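Local coordinates for protein putative mandelate racemase (Bordetella bronchiseptica, PDB 3OZY) that is of unknown function but, as a magnesium-binding member of the enolase superfamily, probably acts on a carboxylate substrate such as a sugar diacid, at residues T168-V174 with E197-N203. Sequence-based numbering, arbitrary orientation.
Sequences TAAKLKV and EILVDAN. With MG (magnesium ion), chain C; ACY (acetic acid), chain I.
Lys-173 and Asp-201 run alongside each other in the same direction at the C-terminal ends of parallel strands 169-173 and 197-201, joined by helix 178-192 as a beta-alpha-beta unit of the enolase superfamily's TIM-type barrel. The lysine chain is kinked about CB-CG (chi2 -69°), which brings NZ over the carboxylate, 2.9 Å from Asp-201 OD2 in a salt bridge 67° out of its plane. OD2 also binds magnesium at 2.3 Å, the first of three carboxylate ligands with Glu-227 and Glu-254. The same NZ reaches a lone pair of Asn-203 OD1 in the carbonyl plane (3.0 Å) and donates to O of an acetic acid, probably from the crystallisation liquor. Asp-201 OD1 is engaged by the backbone N of Asn-203 (2.9 Å), an Asx turn that fixes the carboxylate's rotation. Lys-171 slants across Asp-201, its CD 3.8 Å from Asp-201 CB; its NZ is salt-bridged to Glu-227 and Glu-329. On the helix-facing side Val-174 CG2 meets Val-200 CG1 at a tight 3.3 Å. Six backbone bonds tie the segments. Lys-171 and Lys-173 form a K-x-K motif, consistent with Lys-173 matching the acid/base lysine of mandelate racemase relatives; it could meet a substrate carboxylate near the metal.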
loop_
_atom_site.group_PDB
_atom_site.type_symbol
_atom_site.label_atom_id
_atom_site.label_comp_id
_atom_site.label_asym_id
_atom_site.label_seq_id
_atom_site.Cartn_x
_atom_site.Cartn_y
_atom_site.Cartn_z
ATOM N N THR A 168 -0.226 -33.990 -7.439
ATOM C CA THR A 168 0.131 -34.689 -6.210
ATOM C C THR A 168 -0.181 -33.834 -4.982
ATOM O O THR A 168 0.172 -34.189 -3.859
ATOM C CB THR A 168 1.632 -35.056 -6.182
ATOM O OG1 THR A 168 2.425 -33.861 -6.168
ATOM C CG2 THR A 168 2.002 -35.905 -7.397
ATOM N N ALA A 169 -0.852 -32.708 -5.212
ATOM C CA ALA A 169 -1.136 -31.731 -4.167
ATOM C C ALA A 169 -2.256 -30.820 -4.650
ATOM O O ALA A 169 -2.403 -30.589 -5.853
ATOM C CB ALA A 169 0.118 -30.900 -3.868
ATOM N N ALA A 170 -3.045 -30.294 -3.719
ATOM C CA ALA A 170 -4.120 -29.374 -4.068
ATOM C C ALA A 170 -4.475 -28.543 -2.847
ATOM O O ALA A 170 -4.133 -28.907 -1.721
ATOM C CB ALA A 170 -5.347 -30.138 -4.564
ATOM N N LYS A 171 -5.168 -27.438 -3.083
ATOM C CA LYS A 171 -5.510 -26.487 -2.031
ATOM C C LYS A 171 -7.020 -26.322 -1.885
ATOM O O LYS A 171 -7.756 -26.305 -2.877
ATOM C CB LYS A 171 -4.843 -25.135 -2.329
ATOM C CG LYS A 171 -4.948 -24.088 -1.207
ATOM C CD LYS A 171 -3.872 -23.013 -1.321
ATOM C CE LYS A 171 -4.247 -21.936 -2.318
ATOM N NZ LYS A 171 -3.119 -20.961 -2.465
ATOM N N LEU A 172 -7.466 -26.198 -0.638
ATOM C CA LEU A 172 -8.862 -25.971 -0.277
ATOM C C LEU A 172 -9.055 -24.585 0.324
ATOM O O LEU A 172 -8.320 -24.189 1.236
ATOM C CB LEU A 172 -9.303 -27.003 0.763
ATOM C CG LEU A 172 -10.715 -26.820 1.330
ATOM C CD1 LEU A 172 -11.764 -27.157 0.260
ATOM C CD2 LEU A 172 -10.915 -27.685 2.578
ATOM N N LYS A 173 -10.036 -23.845 -0.178
ATOM C CA LYS A 173 -10.422 -22.581 0.434
ATOM C C LYS A 173 -11.330 -22.814 1.634
ATOM O O LYS A 173 -12.268 -23.617 1.570
ATOM C CB LYS A 173 -11.151 -21.716 -0.591
ATOM C CG LYS A 173 -10.329 -21.372 -1.812
ATOM C CD LYS A 173 -9.195 -20.421 -1.440
ATOM C CE LYS A 173 -8.514 -19.870 -2.673
ATOM N NZ LYS A 173 -7.603 -18.736 -2.335
ATOM N N VAL A 174 -11.070 -22.089 2.716
ATOM C CA VAL A 174 -11.830 -22.219 3.951
ATOM C C VAL A 174 -12.096 -20.836 4.539
ATOM O O VAL A 174 -11.664 -19.814 3.997
ATOM C CB VAL A 174 -11.053 -23.057 4.990
ATOM C CG1 VAL A 174 -10.726 -24.450 4.437
ATOM C CG2 VAL A 174 -9.771 -22.329 5.431
ATOM N N GLU A 197 -0.638 -34.124 -0.923
ATOM C CA GLU A 197 -0.567 -32.991 -0.001
ATOM C C GLU A 197 -1.830 -32.158 -0.094
ATOM O O GLU A 197 -2.311 -31.869 -1.193
ATOM C CB GLU A 197 0.653 -32.109 -0.269
ATOM C CG GLU A 197 2.003 -32.826 -0.137
ATOM C CD GLU A 197 2.365 -33.223 1.289
ATOM O OE1 GLU A 197 1.689 -32.805 2.259
ATOM O OE2 GLU A 197 3.375 -33.945 1.447
ATOM N N ILE A 198 -2.378 -31.789 1.058
ATOM C CA ILE A 198 -3.559 -30.945 1.102
ATOM C C ILE A 198 -3.198 -29.640 1.790
ATOM O O ILE A 198 -2.749 -29.634 2.946
ATOM C CB ILE A 198 -4.736 -31.642 1.834
ATOM C CG1 ILE A 198 -5.132 -32.937 1.112
ATOM C CG2 ILE A 198 -5.934 -30.711 1.928
ATOM C CD1 ILE A 198 -6.153 -33.777 1.867
ATOM N N LEU A 199 -3.380 -28.549 1.058
ATOM C CA LEU A 199 -3.098 -27.194 1.526
ATOM C C LEU A 199 -4.426 -26.517 1.828
ATOM O O LEU A 199 -5.437 -26.856 1.219
ATOM C CB LEU A 199 -2.392 -26.411 0.419
ATOM C CG LEU A 199 -0.958 -26.796 0.039
ATOM C CD1 LEU A 199 -0.769 -28.275 -0.286
ATOM C CD2 LEU A 199 -0.535 -25.931 -1.137
ATOM N N VAL A 200 -4.434 -25.565 2.757
ATOM C CA VAL A 200 -5.651 -24.852 3.128
ATOM C C VAL A 200 -5.385 -23.346 3.070
ATOM O O VAL A 200 -4.268 -22.904 3.385
ATOM C CB VAL A 200 -6.096 -25.275 4.546
ATOM C CG1 VAL A 200 -7.147 -24.344 5.101
ATOM C CG2 VAL A 200 -6.601 -26.724 4.534
ATOM N N ASP A 201 -6.385 -22.567 2.656
ATOM C CA ASP A 201 -6.228 -21.128 2.459
ATOM C C ASP A 201 -7.492 -20.423 2.935
ATOM O O ASP A 201 -8.575 -20.642 2.371
ATOM C CB ASP A 201 -5.979 -20.870 0.968
ATOM C CG ASP A 201 -5.773 -19.410 0.631
ATOM O OD1 ASP A 201 -5.992 -18.527 1.486
ATOM O OD2 ASP A 201 -5.413 -19.150 -0.542
ATOM N N ALA A 202 -7.356 -19.603 3.983
ATOM C CA ALA A 202 -8.496 -18.924 4.591
ATOM C C ALA A 202 -8.719 -17.504 4.068
ATOM O O ALA A 202 -9.669 -16.858 4.481
ATOM C CB ALA A 202 -8.361 -18.902 6.116
ATOM N N ASN A 203 -7.856 -17.009 3.184
ATOM C CA ASN A 203 -8.028 -15.653 2.649
ATOM C C ASN A 203 -8.284 -14.601 3.737
ATOM O O ASN A 203 -9.124 -13.709 3.570
ATOM C CB ASN A 203 -9.149 -15.608 1.602
ATOM C CG ASN A 203 -8.735 -16.216 0.287
ATOM O OD1 ASN A 203 -8.964 -17.403 0.037
ATOM N ND2 ASN A 203 -8.124 -15.406 -0.571
HETATM MG MG MG C . -4.118 -17.413 -1.384
HETATM C C ACY I . -8.789 -16.178 -4.550
HETATM O O ACY I . -8.985 -16.591 -3.393
HETATM O OXT ACY I . -8.938 -16.887 -5.568
HETATM C CH3 ACY I . -8.366 -14.753 -4.754
HETATM O O HOH W 1 -3.853 -18.392 -3.524
HETATM O O HOH W 2 -11.124 -18.379 1.547
HETATM O O HOH W 3 -4.993 -16.374 0.378
HETATM O O HOH W 4 -5.952 -16.290 -2.390
#